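Local coordinates for protein glycosyltransferase Gtf1 (Streptococcus pneumoniae, PDB 4PQG) that is a glycosyltransferase of the GT-B fold that holds uridine-5'-diphosphate in the cleft between its two Rossmann-like domains, at residues Met419-Gly423 and Ser424-Leu428; Ala393-Ser396 and Gln397-Ser400; Leu16-Gly19 and Trp20-Gly24. All coordinates share one frame; numbering follows the deposited sequence.

How the contacts relate
Contact 3 comes first in the chain. It lies in the loop from strand 10-15 to helix 24-38, in the domain built on the seven-stranded parallel sheet. Contact 2 follows much later, in the loop from strand 387-391 to strand 404-406 of the six-stranded parallel sheet. Contact 1 is last and turns helix 416-423 into strand 428-431 of that same sheet. Each closes a short local turn, and the three run in series without nesting or crossing. Contacts 1 and 2 touch: Glu420 OE1 and Tyr399 OH are 2.7 Å apart, probably hydrogen-bonded. Contact 3 touches neither, but all three reach UDP: contact 3 at the diphosphate, contact 2 at the base, contact 1 at the ribose.

Contact 1: residues Met419-Gly423 and Ser424-Leu428. With UDP (uridine-5'-diphosphate), chain C.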
# COMPACT_ATOMS: atom_id res chain seq x y z
N MET A 419 14.24 -5.01 -5.31
CA MET A 419 14.24 -6.48 -5.34
C MET A 419 13.63 -7.01 -6.63
O MET A 419 14.18 -7.89 -7.30
CB MET A 419 13.46 -7.04 -4.14
CG MET A 419 13.42 -8.56 -4.08
SD MET A 419 12.13 -9.18 -2.99
CE MET A 419 10.69 -8.82 -4.00
N GLU A 420 12.48 -6.45 -6.99
CA GLU A 420 11.81 -6.82 -8.21
C GLU A 420 12.70 -6.54 -9.41
O GLU A 420 12.87 -7.41 -10.28
CB GLU A 420 10.45 -6.11 -8.31
CG GLU A 420 9.41 -6.65 -7.32
CD GLU A 420 8.23 -5.71 -7.05
OE1 GLU A 420 8.00 -4.77 -7.86
OE2 GLU A 420 7.53 -5.91 -6.02
N ALA A 421 13.30 -5.35 -9.45
CA ALA A 421 14.23 -4.99 -10.53
C ALA A 421 15.41 -5.97 -10.69
O ALA A 421 15.67 -6.43 -11.79
CB ALA A 421 14.71 -3.55 -10.36
N ILE A 422 16.10 -6.31 -9.61
CA ILE A 422 17.25 -7.23 -9.74
C ILE A 422 16.83 -8.68 -10.07
O ILE A 422 17.57 -9.42 -10.73
CB ILE A 422 18.22 -7.23 -8.52
CG1 ILE A 422 17.53 -7.75 -7.25
CG2 ILE A 422 18.84 -5.85 -8.30
CD1 ILE A 422 18.49 -8.30 -6.21
N GLY A 423 15.64 -9.07 -9.59
CA GLY A 423 15.05 -10.36 -9.93
C GLY A 423 14.73 -10.50 -11.41
O GLY A 423 14.62 -11.61 -11.92
N SER A 424 14.58 -9.37 -12.09
CA SER A 424 14.42 -9.33 -13.54
C SER A 424 15.73 -8.90 -14.26
O SER A 424 15.71 -8.47 -15.42
CB SER A 424 13.28 -8.38 -13.92
OG SER A 424 12.01 -9.00 -13.78
N GLY A 425 16.84 -8.99 -13.54
CA GLY A 425 18.17 -8.74 -14.11
C GLY A 425 18.45 -7.29 -14.48
O GLY A 425 19.13 -7.01 -15.48
N LEU A 426 17.93 -6.36 -13.69
CA LEU A 426 18.25 -4.95 -13.94
C LEU A 426 19.37 -4.51 -13.05
O LEU A 426 19.32 -4.73 -11.84
CB LEU A 426 17.02 -4.05 -13.75
CG LEU A 426 15.82 -4.26 -14.68
CD1 LEU A 426 14.68 -3.31 -14.35
CD2 LEU A 426 16.22 -4.11 -16.13
N PRO A 427 20.41 -3.90 -13.65
CA PRO A 427 21.37 -3.16 -12.85
C PRO A 427 20.66 -1.99 -12.18
O PRO A 427 19.66 -1.50 -12.73
CB PRO A 427 22.37 -2.63 -13.88
CG PRO A 427 22.23 -3.57 -15.04
CD PRO A 427 20.76 -3.85 -15.09
N LEU A 428 21.15 -1.57 -11.02
CA LEU A 428 20.56 -0.44 -10.29
C LEU A 428 21.55 0.71 -10.18
O LEU A 428 22.72 0.50 -9.89
CB LEU A 428 20.12 -0.87 -8.89
CG LEU A 428 19.32 -2.17 -8.70
CD1 LEU A 428 18.98 -2.35 -7.23
CD2 LEU A 428 18.05 -2.16 -9.52
N1 UDP C . 4.18 -0.75 -7.71
C2 UDP C . 3.28 -1.24 -8.68
N3 UDP C . 3.09 -0.54 -9.79
C4 UDP C . 3.71 0.62 -10.03
C5 UDP C . 4.60 1.15 -9.09
C6 UDP C . 4.82 0.42 -7.91
O2 UDP C . 2.68 -2.33 -8.52
O4 UDP C . 3.47 1.22 -11.11
C1' UDP C . 4.40 -1.56 -6.50
C2' UDP C . 5.77 -2.22 -6.61
O2' UDP C . 5.77 -3.47 -7.34
C3' UDP C . 6.21 -2.43 -5.17
C4' UDP C . 5.44 -1.35 -4.40
O4' UDP C . 4.49 -0.78 -5.31
O3' UDP C . 5.82 -3.72 -4.70
C5' UDP C . 6.34 -0.23 -3.89
O5' UDP C . 7.13 -0.73 -2.82
PA UDP C . 8.53 -0.07 -2.43
O1A UDP C . 9.10 -0.81 -1.25
O2A UDP C . 9.35 0.00 -3.70
O3A UDP C . 8.26 1.50 -2.16
PB UDP C . 7.35 2.24 -1.05
O1B UDP C . 8.21 3.40 -0.60
O2B UDP C . 6.09 2.63 -1.79
O3B UDP C . 7.15 1.24 0.07
O HOH W 1 11.56 -9.46 -11.11
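Ala421 and Leu426 meet where helix 416-423 ends and the chain turns toward strand 428-431. Leu426 N gives a hydrogen bond to Ala421 O (3.0 Å). Gly425 N gives one to Ile422 O (2.9 Å). This is a Schellman motif, and Gly425 is its C-prime residue with positive phi (70°). Ser424 N also bonds to Ala421 O, on the opposite face of the carbonyl from Leu426 N.

The tight part is apolar. Ala421 CB touches Leu428 CD2 at 3.7 Å. Ile422 CG2 lies anti to its own carbonyl carbon and meets Leu428 CD1 (3.7 Å), the two side chains crossing at about a right angle. Tyr405 and Phe440 add to this core.

The other side is looser and polar. Ser424 N bonds only weakly to Glu420 O. Water 1 links Glu420 O to Ser424 OG. The Glu420 chain is extended beyond CG and brings its carboxylate to the ribose, where OE1 accepts from UDP O2' (2.6 Å) and OE2 from UDP O3' (3.1 Å). Tyr399 also bonds to OE1, and Tyr31 to OE2.

Glu412 and Glu420 fit the E-X7-E pattern of many GT-B glycosyltransferases. The paired bonds imply that this carboxylate reads both ribose hydroxyls, and a tyrosine at each oxygen probably helps to fix its rotation.

Contact 2: residues Ala393-Ser396 and Gln397-Ser400; sequences AELS and QIYS. With UDP (uridine-5'-diphosphate), chain C.
Leu395 fills the gap between the Tyr399 ring and the uracil of UDP. Its CB lies 3.7 Å from Tyr399 CE2, and its CD1 comes within 3.4 Å of Tyr399 OH. On the base side, Leu395 CG is 3.6 Å from UDP N3. A chi1 of -54° sets CG beside the backbone N and lets the branch reach both partners. Next to it, the backbone of Ala393 pairs with the base. Ala393 N donates to UDP O4 (2.9 Å), and Ala393 O accepts from UDP N3 (2.7 Å).

The chain then folds back in a type I beta turn, closed by Ile398 N donating to Leu395 O (2.9 Å). The turn belongs to the loop that leaves strand 387-391 of the second Rossmann-like domain in this GT-B fold.

Further out, Ile398 packs its CG1 against Glu394 O (3.3 Å), with Tyr365 and Ile332 of the sheet beneath it. Ser396 uses both its N and its OG to bond to Glu394 OE2, from opposite faces of the carboxylate plane; the OG bond measures 2.6 Å. Gln397 NE2 adds a weak bond to Ser396 OG on the exposed side. Water 2 joins Glu394 O to Gln397 N, and water 3 joins Ser396 O to Ser400 N. At the end of the Tyr399 ring, the hydroxyl has Glu420 as its partner, and the ring leans on Ile332 and Ala334.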
# COMPACT_ATOMS: atom_id res chain seq x y z
N ALA A 393 1.10 0.39 -12.53
CA ALA A 393 0.79 -0.82 -13.29
C ALA A 393 1.19 -2.13 -12.59
O ALA A 393 1.89 -2.12 -11.58
CB ALA A 393 1.40 -0.74 -14.69
N GLU A 394 0.69 -3.24 -13.12
CA GLU A 394 1.18 -4.57 -12.76
C GLU A 394 2.57 -4.71 -13.41
O GLU A 394 2.69 -4.64 -14.62
CB GLU A 394 0.23 -5.66 -13.30
CG GLU A 394 0.84 -7.05 -13.42
CD GLU A 394 1.36 -7.55 -12.09
OE1 GLU A 394 0.67 -7.35 -11.07
OE2 GLU A 394 2.47 -8.12 -12.05
N LEU A 395 3.60 -4.92 -12.59
CA LEU A 395 4.98 -4.79 -13.06
C LEU A 395 5.72 -6.11 -13.33
O LEU A 395 6.87 -6.07 -13.81
CB LEU A 395 5.80 -3.94 -12.09
CG LEU A 395 5.33 -2.54 -11.70
CD1 LEU A 395 6.26 -1.97 -10.65
CD2 LEU A 395 5.26 -1.62 -12.92
N SER A 396 5.09 -7.25 -13.05
CA SER A 396 5.81 -8.54 -13.09
C SER A 396 6.46 -8.83 -14.44
O SER A 396 7.56 -9.37 -14.48
CB SER A 396 4.90 -9.70 -12.67
OG SER A 396 3.77 -9.75 -13.53
N GLN A 397 5.78 -8.46 -15.53
CA GLN A 397 6.29 -8.66 -16.90
C GLN A 397 6.98 -7.42 -17.48
O GLN A 397 7.47 -7.44 -18.61
CB GLN A 397 5.16 -9.10 -17.85
CG GLN A 397 4.35 -10.30 -17.37
CD GLN A 397 5.21 -11.47 -16.92
OE1 GLN A 397 6.13 -11.90 -17.62
NE2 GLN A 397 4.92 -12.00 -15.73
N ILE A 398 7.03 -6.35 -16.69
CA ILE A 398 7.44 -5.04 -17.19
C ILE A 398 8.96 -4.86 -17.11
O ILE A 398 9.59 -4.46 -18.09
CB ILE A 398 6.70 -3.90 -16.44
CG1 ILE A 398 5.18 -3.93 -16.73
CG2 ILE A 398 7.33 -2.53 -16.73
CD1 ILE A 398 4.77 -3.53 -18.14
N TYR A 399 9.53 -5.17 -15.95
CA TYR A 399 10.93 -4.88 -15.64
C TYR A 399 11.90 -5.46 -16.65
O TYR A 399 12.84 -4.78 -17.07
CB TYR A 399 11.30 -5.47 -14.29
CG TYR A 399 10.73 -4.81 -13.06
CD1 TYR A 399 11.22 -3.58 -12.61
CD2 TYR A 399 9.75 -5.46 -12.30
CE1 TYR A 399 10.73 -3.00 -11.46
CE2 TYR A 399 9.25 -4.87 -11.14
CZ TYR A 399 9.75 -3.64 -10.73
OH TYR A 399 9.28 -3.06 -9.57
N SER A 400 11.69 -6.72 -17.02
CA SER A 400 12.63 -7.43 -17.90
C SER A 400 12.53 -6.98 -19.37
O SER A 400 13.19 -7.55 -20.25
CB SER A 400 12.49 -8.95 -17.72
OG SER A 400 11.18 -9.38 -18.04
N1 UDP C . 4.18 -0.75 -7.71
C2 UDP C . 3.28 -1.24 -8.68
N3 UDP C . 3.09 -0.54 -9.79
C4 UDP C . 3.71 0.62 -10.03
C5 UDP C . 4.60 1.15 -9.09
C6 UDP C . 4.82 0.42 -7.91
O2 UDP C . 2.68 -2.33 -8.52
O4 UDP C . 3.47 1.22 -11.11
C1' UDP C . 4.40 -1.56 -6.50
C2' UDP C . 5.77 -2.22 -6.61
O2' UDP C . 5.77 -3.47 -7.34
C3' UDP C . 6.21 -2.43 -5.17
C4' UDP C . 5.44 -1.35 -4.40
O4' UDP C . 4.49 -0.78 -5.31
O3' UDP C . 5.82 -3.72 -4.70
C5' UDP C . 6.34 -0.23 -3.89
O5' UDP C . 7.13 -0.73 -2.82
PA UDP C . 8.53 -0.07 -2.43
O1A UDP C . 9.10 -0.81 -1.25
O2A UDP C . 9.35 0.00 -3.70
O3A UDP C . 8.26 1.50 -2.16
PB UDP C . 7.35 2.24 -1.05
O1B UDP C . 8.21 3.40 -0.60
O2B UDP C . 6.09 2.63 -1.79
O3B UDP C . 7.15 1.24 0.07
O HOH W 2 3.43 -7.11 -15.82
O HOH W 3 10.06 -8.85 -15.61

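Contact 3: residues Leu16-Gly19 and Trp20-Gly24; sequences LGIG and WASSG. With UDP (uridine-5'-diphosphate), chain C; NAG (2-acetamido-2-deoxy-beta-D-glucopyranose), chain D.
Gly19 and Ser22 are joined by a hydrogen bond. Gly19 N donates to Ser22 OG at 3.0 Å and nearly straight (161°). Ser22 OG stands beside its own backbone N, anti to the carbonyl carbon (chi1 -48°), where it faces back across the turn. Water 4 accepts from Ser22 N at 2.9 Å. Trp20 NE1 is hydrogen-bonded to Asp54. Ser23 is the N-cap of helix 24-38. Its OG is hydrogen-bonded with Glu26 OE2 and bonds weakly to Val25 N.

Van der Waals contact is slight. Ile18 CG1 lies 3.6 Å from Ser22 OG, and the Ile18 side chain also touches Leu59 and Ile63 of helix 56-63. Trp20 swings outward onto the same helix, against Leu59 and Asn62.

The ligand contacts come at the far end of the loop. Gly24 N donates to UDP O2B at 3.0 Å, again close to straight (159°). Gly24 has no side chain, which lets the phosphate come close to its backbone. Gly24 O also lies 3.5 Å from NAG C6.

The helix start probably favours the negative diphosphate. A glycine-containing loop that runs from the first strand of a Rossmann-like domain into the next helix, and meets a phosphate there, is typical of GT-B glycosyltransferases.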
# COMPACT_ATOMS: atom_id res chain seq x y z
N LEU A 16 -4.03 0.17 7.94
CA LEU A 16 -5.11 1.14 7.84
C LEU A 16 -5.95 0.93 6.58
O LEU A 16 -7.15 0.69 6.66
CB LEU A 16 -4.58 2.58 7.95
CG LEU A 16 -3.75 2.82 9.21
CD1 LEU A 16 -3.25 4.26 9.27
CD2 LEU A 16 -4.55 2.47 10.46
N GLY A 17 -5.32 1.00 5.42
CA GLY A 17 -6.08 1.07 4.18
C GLY A 17 -5.37 0.48 2.99
O GLY A 17 -4.30 -0.14 3.11
N ILE A 18 -5.98 0.69 1.83
CA ILE A 18 -5.54 0.10 0.57
C ILE A 18 -6.22 0.87 -0.55
O ILE A 18 -7.36 1.32 -0.39
CB ILE A 18 -5.87 -1.42 0.48
CG1 ILE A 18 -5.32 -2.03 -0.83
CG2 ILE A 18 -7.37 -1.67 0.60
CD1 ILE A 18 -5.10 -3.53 -0.77
N GLY A 19 -5.52 1.04 -1.66
CA GLY A 19 -6.04 1.76 -2.82
C GLY A 19 -5.65 1.08 -4.12
O GLY A 19 -5.00 0.02 -4.12
N TRP A 20 -6.04 1.69 -5.24
CA TRP A 20 -5.66 1.18 -6.55
C TRP A 20 -4.17 1.26 -6.77
O TRP A 20 -3.59 0.42 -7.46
CB TRP A 20 -6.41 1.90 -7.66
CG TRP A 20 -7.84 1.46 -7.79
CD1 TRP A 20 -8.98 2.17 -7.43
CD2 TRP A 20 -8.33 0.18 -8.29
NE1 TRP A 20 -10.11 1.43 -7.69
CE2 TRP A 20 -9.78 0.23 -8.21
CE3 TRP A 20 -7.72 -0.97 -8.80
CZ2 TRP A 20 -10.58 -0.83 -8.62
CZ3 TRP A 20 -8.53 -2.03 -9.22
CH2 TRP A 20 -9.93 -1.96 -9.12
N ALA A 21 -3.53 2.28 -6.20
CA ALA A 21 -2.10 2.50 -6.37
C ALA A 21 -1.44 2.58 -5.00
O ALA A 21 -1.07 3.67 -4.55
CB ALA A 21 -1.87 3.78 -7.17
N SER A 22 -1.28 1.44 -4.34
CA SER A 22 -0.88 1.43 -2.93
C SER A 22 0.64 1.51 -2.78
O SER A 22 1.38 1.33 -3.75
CB SER A 22 -1.43 0.19 -2.20
OG SER A 22 -2.82 -0.03 -2.45
N SER A 23 1.08 1.81 -1.56
CA SER A 23 2.48 1.86 -1.20
C SER A 23 3.06 0.46 -0.99
O SER A 23 2.33 -0.55 -0.98
CB SER A 23 2.65 2.65 0.10
OG SER A 23 2.35 1.83 1.23
N GLY A 24 4.37 0.40 -0.83
CA GLY A 24 5.03 -0.87 -0.52
C GLY A 24 4.56 -1.52 0.75
O GLY A 24 4.68 -2.72 0.88
N1 UDP C . 4.18 -0.75 -7.71
C2 UDP C . 3.28 -1.24 -8.68
N3 UDP C . 3.09 -0.54 -9.79
C4 UDP C . 3.71 0.62 -10.03
C5 UDP C . 4.60 1.15 -9.09
C6 UDP C . 4.82 0.42 -7.91
O2 UDP C . 2.68 -2.33 -8.52
O4 UDP C . 3.47 1.22 -11.11
C1' UDP C . 4.40 -1.56 -6.50
C2' UDP C . 5.77 -2.22 -6.61
O2' UDP C . 5.77 -3.47 -7.34
C3' UDP C . 6.21 -2.43 -5.17
C4' UDP C . 5.44 -1.35 -4.40
O4' UDP C . 4.49 -0.78 -5.31
O3' UDP C . 5.82 -3.72 -4.70
C5' UDP C . 6.34 -0.23 -3.89
O5' UDP C . 7.13 -0.73 -2.82
PA UDP C . 8.53 -0.07 -2.43
O1A UDP C . 9.10 -0.81 -1.25
O2A UDP C . 9.35 0.00 -3.70
O3A UDP C . 8.26 1.50 -2.16
PB UDP C . 7.35 2.24 -1.05
O1B UDP C . 8.21 3.40 -0.60
O2B UDP C . 6.09 2.63 -1.79
O3B UDP C . 7.15 1.24 0.07
C1 NAG D . 8.04 1.14 2.65
C2 NAG D . 9.49 1.61 2.61
C3 NAG D . 10.03 0.57 1.62
C4 NAG D . 9.65 -0.87 2.03
C5 NAG D . 8.14 -0.98 2.36
C6 NAG D . 7.65 -2.38 2.70
C7 NAG D . 10.56 3.79 2.39
C8 NAG D . 10.54 5.09 1.64
N2 NAG D . 9.63 2.92 2.02
O1 NAG D . 6.97 2.05 2.66
O3 NAG D . 11.42 0.70 1.41
O4 NAG D . 9.96 -1.72 0.95
O5 NAG D . 7.90 -0.04 3.41
O6 NAG D . 8.24 -2.73 3.93
O7 NAG D . 11.39 3.58 3.29
O HOH W 4 -2.23 -1.14 -5.26